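Local coordinates for protein DotI (Legionella pneumophila, PDB 3WZ4) that is an inner-membrane component of the type IVB secretion system, represented here by its periplasmic domain, whose own role is not established, at residues Gly38-Glu43 with Ile129-Phe134; Trp90-Pro95 with Met115-Val120. All blocks are in the same frame, centred on the assembly; numbering follows the deposited sequence.

Contact 1: Gly38-Glu43 with Ile129-Phe134; sequences GFFTAE and IGISQF
The ring of Phe40 lies over the side chain of Ile131. Its CD2 is 3.7 Å from Ile131 CB, and Ile131 CD1 sits over one ring face. Phe40 CG is anti to its own carbonyl carbon (chi1 -65°), which turns the ring along 129-134, so that Phe40 CE2 comes 4.1 Å from Phe134 CD2. Phe48 of helix 42-54 stacks on Phe40 and meets Phe134 edge-to-face, so the aromatic cluster continues into that helix. Next to this centre the backbones form a single bridge between Phe40 and Ile131. Ile131 N donates to Phe39 O at 2.8 Å. Thr41 N donates to Ile131 O at 3.0 Å. Thr41 CG2 rests 3.5 Å from Gly130 C, where the glycine has no side chain to obstruct it. Thr41 OG1 caps the helix through Gly44 N. At the outer edge Ser132 OG donates to Glu43 OE2 at 2.6 Å, on the anti side of the carboxylate. Arg87 is a long, weak ionic partner of the same oxygen. The chemistry is thus graded: apolar side chains fill the interior, backbone bonds hold the turn before helix 42-54 against the edge strand, and the carboxylate of Glu43 lies at the exposed edge.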
loop_
_atom_site.group_PDB
_atom_site.type_symbol
_atom_site.label_atom_id
_atom_site.label_comp_id
_atom_site.label_asym_id
_atom_site.label_seq_id
_atom_site.Cartn_x
_atom_site.Cartn_y
_atom_site.Cartn_z
ATOM N N GLY A 38 -1.742 10.073 2.809
ATOM C CA GLY A 38 -2.283 10.756 1.649
ATOM C C GLY A 38 -2.745 9.816 0.550
ATOM O O GLY A 38 -3.582 10.183 -0.274
ATOM N N PHE A 39 -2.198 8.605 0.534
ATOM C CA PHE A 39 -2.593 7.597 -0.442
ATOM C C PHE A 39 -3.988 7.060 -0.146
ATOM O O PHE A 39 -4.635 6.482 -1.017
ATOM C CB PHE A 39 -1.611 6.419 -0.436
ATOM C CG PHE A 39 -0.261 6.738 -1.011
ATOM C CD1 PHE A 39 -0.132 7.150 -2.327
ATOM C CD2 PHE A 39 0.882 6.598 -0.245
ATOM C CE1 PHE A 39 1.112 7.436 -2.861
ATOM C CE2 PHE A 39 2.130 6.880 -0.773
ATOM C CZ PHE A 39 2.244 7.300 -2.081
ATOM N N PHE A 40 -4.444 7.244 1.088
ATOM C CA PHE A 40 -5.652 6.570 1.553
ATOM C C PHE A 40 -6.862 7.484 1.685
ATOM O O PHE A 40 -6.730 8.681 1.927
ATOM C CB PHE A 40 -5.388 5.877 2.894
ATOM C CG PHE A 40 -4.396 4.755 2.810
ATOM C CD1 PHE A 40 -3.045 4.994 2.998
ATOM C CD2 PHE A 40 -4.815 3.460 2.542
ATOM C CE1 PHE A 40 -2.131 3.966 2.922
ATOM C CE2 PHE A 40 -3.904 2.424 2.463
ATOM C CZ PHE A 40 -2.560 2.676 2.654
ATOM N N THR A 41 -8.044 6.901 1.518
ATOM C CA THR A 41 -9.289 7.596 1.802
ATOM C C THR A 41 -9.568 7.503 3.296
ATOM O O THR A 41 -8.864 6.799 4.022
ATOM C CB THR A 41 -10.473 6.963 1.044
ATOM O OG1 THR A 41 -10.718 5.644 1.553
ATOM C CG2 THR A 41 -10.177 6.883 -0.446
ATOM N N ALA A 42 -10.600 8.206 3.749
ATOM C CA ALA A 42 -10.975 8.195 5.156
ATOM C C ALA A 42 -11.086 6.766 5.681
ATOM O O ALA A 42 -10.416 6.396 6.644
ATOM C CB ALA A 42 -12.291 8.948 5.364
ATOM N N GLU A 43 -11.926 5.961 5.039
ATOM C CA GLU A 43 -12.133 4.583 5.480
ATOM C C GLU A 43 -10.929 3.690 5.177
ATOM O O GLU A 43 -10.682 2.708 5.876
ATOM C CB GLU A 43 -13.407 3.994 4.865
ATOM C CG GLU A 43 -13.334 3.752 3.365
ATOM C CD GLU A 43 -13.531 5.018 2.551
ATOM O OE1 GLU A 43 -13.787 6.086 3.156
ATOM O OE2 GLU A 43 -13.427 4.943 1.304
ATOM N N ILE A 129 -7.677 10.466 -6.206
ATOM C CA ILE A 129 -7.978 9.074 -5.897
ATOM C C ILE A 129 -7.320 8.679 -4.582
ATOM O O ILE A 129 -6.337 9.291 -4.164
ATOM C CB ILE A 129 -7.489 8.118 -7.005
ATOM C CG1 ILE A 129 -6.004 8.358 -7.297
ATOM C CG2 ILE A 129 -8.325 8.276 -8.270
ATOM C CD1 ILE A 129 -5.402 7.357 -8.254
ATOM N N GLY A 130 -7.873 7.654 -3.940
ATOM C CA GLY A 130 -7.327 7.132 -2.702
ATOM C C GLY A 130 -7.659 5.665 -2.508
ATOM O O GLY A 130 -8.609 5.149 -3.097
ATOM N N ILE A 131 -6.873 4.991 -1.675
ATOM C CA ILE A 131 -7.094 3.580 -1.383
ATOM C C ILE A 131 -8.139 3.407 -0.287
ATOM O O ILE A 131 -8.009 3.978 0.797
ATOM C CB ILE A 131 -5.787 2.897 -0.951
ATOM C CG1 ILE A 131 -4.776 2.917 -2.102
ATOM C CG2 ILE A 131 -6.054 1.472 -0.481
ATOM C CD1 ILE A 131 -3.371 2.530 -1.689
ATOM N N SER A 132 -9.178 2.626 -0.577
ATOM C CA SER A 132 -10.230 2.339 0.397
ATOM C C SER A 132 -10.000 1.003 1.100
ATOM O O SER A 132 -10.453 0.795 2.224
ATOM C CB SER A 132 -11.607 2.348 -0.272
ATOM O OG SER A 132 -12.031 3.675 -0.536
ATOM N N GLN A 133 -9.299 0.095 0.432
ATOM C CA GLN A 133 -8.970 -1.188 1.035
ATOM C C GLN A 133 -7.592 -1.647 0.595
ATOM O O GLN A 133 -7.249 -1.584 -0.584
ATOM C CB GLN A 133 -10.015 -2.252 0.692
ATOM C CG GLN A 133 -9.802 -3.561 1.439
ATOM C CD GLN A 133 -10.849 -4.607 1.114
ATOM O OE1 GLN A 133 -11.124 -4.885 -0.051
ATOM N NE2 GLN A 133 -11.438 -5.196 2.150
ATOM N N PHE A 134 -6.809 -2.110 1.562
ATOM C CA PHE A 134 -5.450 -2.560 1.323
ATOM C C PHE A 134 -5.314 -3.975 1.879
ATOM O O PHE A 134 -5.321 -4.176 3.092
ATOM C CB PHE A 134 -4.469 -1.618 2.019
ATOM C CG PHE A 134 -3.048 -1.759 1.554
ATOM C CD1 PHE A 134 -2.217 -2.725 2.101
ATOM C CD2 PHE A 134 -2.535 -0.915 0.581
ATOM C CE1 PHE A 134 -0.905 -2.849 1.682
ATOM C CE2 PHE A 134 -1.224 -1.036 0.158
ATOM C CZ PHE A 134 -0.409 -2.002 0.709
#

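Contact 2: Trp90-Pro95 with Met115-Val120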
loop_
_atom_site.group_PDB
_atom_site.type_symbol
_atom_site.label_atom_id
_atom_site.label_comp_id
_atom_site.label_asym_id
_atom_site.label_seq_id
_atom_site.Cartn_x
_atom_site.Cartn_y
_atom_site.Cartn_z
ATOM N N TRP A 90 -11.411 1.180 -8.911
ATOM C CA TRP A 90 -10.531 0.215 -9.553
ATOM C C TRP A 90 -10.045 -0.790 -8.528
ATOM O O TRP A 90 -9.551 -0.410 -7.466
ATOM C CB TRP A 90 -9.290 0.905 -10.126
ATOM C CG TRP A 90 -9.540 1.875 -11.232
ATOM C CD1 TRP A 90 -9.448 1.631 -12.575
ATOM C CD2 TRP A 90 -9.892 3.254 -11.099
ATOM N NE1 TRP A 90 -9.731 2.773 -13.282
ATOM C CE2 TRP A 90 -10.008 3.784 -12.400
ATOM C CE3 TRP A 90 -10.124 4.093 -10.005
ATOM C CZ2 TRP A 90 -10.350 5.113 -12.637
ATOM C CZ3 TRP A 90 -10.464 5.412 -10.242
ATOM C CH2 TRP A 90 -10.574 5.909 -11.548
ATOM N N ARG A 91 -10.177 -2.074 -8.836
ATOM C CA ARG A 91 -9.571 -3.101 -7.997
ATOM C C ARG A 91 -8.248 -3.519 -8.626
ATOM O O ARG A 91 -8.221 -4.161 -9.677
ATOM C CB ARG A 91 -10.512 -4.295 -7.818
ATOM C CG ARG A 91 -10.338 -5.002 -6.481
ATOM C CD ARG A 91 -11.402 -6.068 -6.248
ATOM N NE ARG A 91 -12.749 -5.507 -6.147
ATOM C CZ ARG A 91 -13.295 -5.062 -5.019
ATOM N NH1 ARG A 91 -12.610 -5.100 -3.885
ATOM N NH2 ARG A 91 -14.528 -4.575 -5.026
ATOM N N VAL A 92 -7.151 -3.133 -7.981
ATOM C CA VAL A 92 -5.813 -3.354 -8.519
ATOM C C VAL A 92 -5.002 -4.369 -7.719
ATOM O O VAL A 92 -4.971 -4.325 -6.491
ATOM C CB VAL A 92 -5.020 -2.034 -8.581
ATOM C CG1 VAL A 92 -3.563 -2.300 -8.921
ATOM C CG2 VAL A 92 -5.655 -1.081 -9.587
ATOM N N GLN A 93 -4.331 -5.269 -8.429
ATOM C CA GLN A 93 -3.549 -6.317 -7.792
ATOM C C GLN A 93 -2.118 -6.330 -8.318
ATOM O O GLN A 93 -1.884 -6.157 -9.514
ATOM C CB GLN A 93 -4.206 -7.675 -8.026
ATOM C CG GLN A 93 -3.528 -8.820 -7.301
ATOM C CD GLN A 93 -4.312 -10.110 -7.403
ATOM O OE1 GLN A 93 -5.242 -10.345 -6.632
ATOM N NE2 GLN A 93 -3.949 -10.950 -8.367
HETATM N N MSE A 94 -1.164 -6.531 -7.414
HETATM C CA MSE A 94 0.245 -6.577 -7.788
HETATM C C MSE A 94 1.031 -7.453 -6.823
HETATM O O MSE A 94 0.910 -7.308 -5.608
HETATM C CB MSE A 94 0.847 -5.168 -7.818
HETATM C CG MSE A 94 2.199 -5.091 -8.522
HETATM SE SE MSE A 94 2.979 -3.299 -8.532
HETATM C CE MSE A 94 3.438 -3.177 -6.640
ATOM N N PRO A 95 1.835 -8.378 -7.365
ATOM C CA PRO A 95 2.718 -9.215 -6.550
ATOM C C PRO A 95 4.024 -8.486 -6.244
ATOM O O PRO A 95 4.525 -7.742 -7.085
ATOM C CB PRO A 95 2.986 -10.411 -7.462
ATOM C CG PRO A 95 2.951 -9.825 -8.835
ATOM C CD PRO A 95 1.919 -8.717 -8.797
HETATM N N MSE A 115 -5.707 -3.885 -3.871
HETATM C CA MSE A 115 -6.189 -2.582 -3.442
HETATM C C MSE A 115 -7.509 -2.218 -4.111
HETATM O O MSE A 115 -7.701 -2.450 -5.306
HETATM C CB MSE A 115 -5.148 -1.502 -3.756
HETATM C CG MSE A 115 -3.837 -1.634 -2.992
HETATM SE SE MSE A 115 -2.393 -0.567 -3.781
HETATM C CE MSE A 115 -1.909 -1.754 -5.253
ATOM N N LEU A 116 -8.420 -1.654 -3.330
ATOM C CA LEU A 116 -9.594 -1.010 -3.896
ATOM C C LEU A 116 -9.320 0.486 -3.942
ATOM O O LEU A 116 -9.096 1.117 -2.912
ATOM C CB LEU A 116 -10.848 -1.311 -3.070
ATOM C CG LEU A 116 -12.130 -0.612 -3.533
ATOM C CD1 LEU A 116 -12.505 -1.044 -4.943
ATOM C CD2 LEU A 116 -13.279 -0.874 -2.567
ATOM N N ILE A 117 -9.312 1.046 -5.144
ATOM C CA ILE A 117 -9.022 2.462 -5.319
ATOM C C ILE A 117 -10.265 3.200 -5.801
ATOM O O ILE A 117 -10.944 2.748 -6.724
ATOM C CB ILE A 117 -7.862 2.668 -6.315
ATOM C CG1 ILE A 117 -6.572 2.078 -5.743
ATOM C CG2 ILE A 117 -7.688 4.144 -6.649
ATOM C CD1 ILE A 117 -5.382 2.208 -6.663
ATOM N N THR A 118 -10.570 4.326 -5.165
ATOM C CA THR A 118 -11.762 5.088 -5.516
ATOM C C THR A 118 -11.468 6.565 -5.753
ATOM O O THR A 118 -10.581 7.145 -5.129
ATOM C CB THR A 118 -12.844 4.970 -4.428
ATOM O OG1 THR A 118 -12.383 5.597 -3.225
ATOM C CG2 THR A 118 -13.153 3.509 -4.142
ATOM N N ARG A 119 -12.221 7.165 -6.667
ATOM C CA ARG A 119 -12.135 8.597 -6.902
ATOM C C ARG A 119 -12.663 9.350 -5.689
ATOM O O ARG A 119 -13.714 9.013 -5.150
ATOM C CB ARG A 119 -12.950 8.984 -8.133
ATOM C CG ARG A 119 -12.486 8.325 -9.413
ATOM C CD ARG A 119 -12.013 9.365 -10.411
ATOM N NE ARG A 119 -12.960 10.469 -10.529
ATOM C CZ ARG A 119 -12.783 11.521 -11.320
ATOM N NH1 ARG A 119 -11.692 11.613 -12.072
ATOM N NH2 ARG A 119 -13.697 12.482 -11.362
ATOM N N VAL A 120 -11.921 10.364 -5.260
ATOM C CA VAL A 120 -12.352 11.220 -4.166
ATOM C C VAL A 120 -12.189 12.679 -4.572
ATOM O O VAL A 120 -11.720 12.976 -5.671
ATOM C CB VAL A 120 -11.557 10.949 -2.872
ATOM C CG1 VAL A 120 -11.875 9.562 -2.333
ATOM C CG2 VAL A 120 -10.060 11.107 -3.119
#
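Trp90, Met115 and Val92 bury the largest areas here, all on one face of an antiparallel strand pair. Trp90 faces Ile117 in a hydrogen-bonded pair: Trp90 N donates to Ile117 O at 2.7 Å, and Ile117 N returns a bond to Trp90 O at 2.8 Å. The indole turns its six-membered edge toward 115-120, and a chi1 of -65° sets it beside its own backbone N. Trp90 CE3 thereby comes 4.1 Å from Ile117 CG2. Farther along, the six-membered ring meets the aliphatic part of Arg119 at its edge, with Trp90 CZ3 3.6 Å from Arg119 CG. The polar ends of these two residues are bonded to other parts of the chain, Trp90 NE1 to Asp7 and Arg119 NH1 to the backbone of His3.

Val92 and Met115 form the next hydrogen-bonded pair, with 2.8 Å from Val92 N to Met115 O. Met115 is a selenomethionine. Its chain bends at chi3 (-79°) and brings Met115 CE to 4.1 Å from Val92 CG1. Ala14 of helix 7-21 packs on both residues. On the other face, in the conformer given, Leu116 CD1 lies over one face of the Arg91 guanidinium, off its centre; a second conformer makes this contact doubtful. The two strands make a beta hairpin within a curved antiparallel sheet packed against helices, consistent with the NTF2-like clan of this family.

Both contacts include strands of one antiparallel sheet, where 106-119 lies between 87-101 and 129-138. Contact 2 joins two inner strands by paired backbone bonds. Contact 1 is at the outermost strand of the sheet, where a single bridge ties on the turn that leads into helix 42-54. The two meet directly: Ser132 N probably bonds to Leu116 O, and Gly130 O to Thr118 N. Contact 1 is the more buried and has an aromatic centre with a carboxylate at its exposed edge. Contact 2 is partly buried, with an apolar face toward helix 7-21 and an arginine on the other. In sequence, both segments of contact 2 fall between those of contact 1.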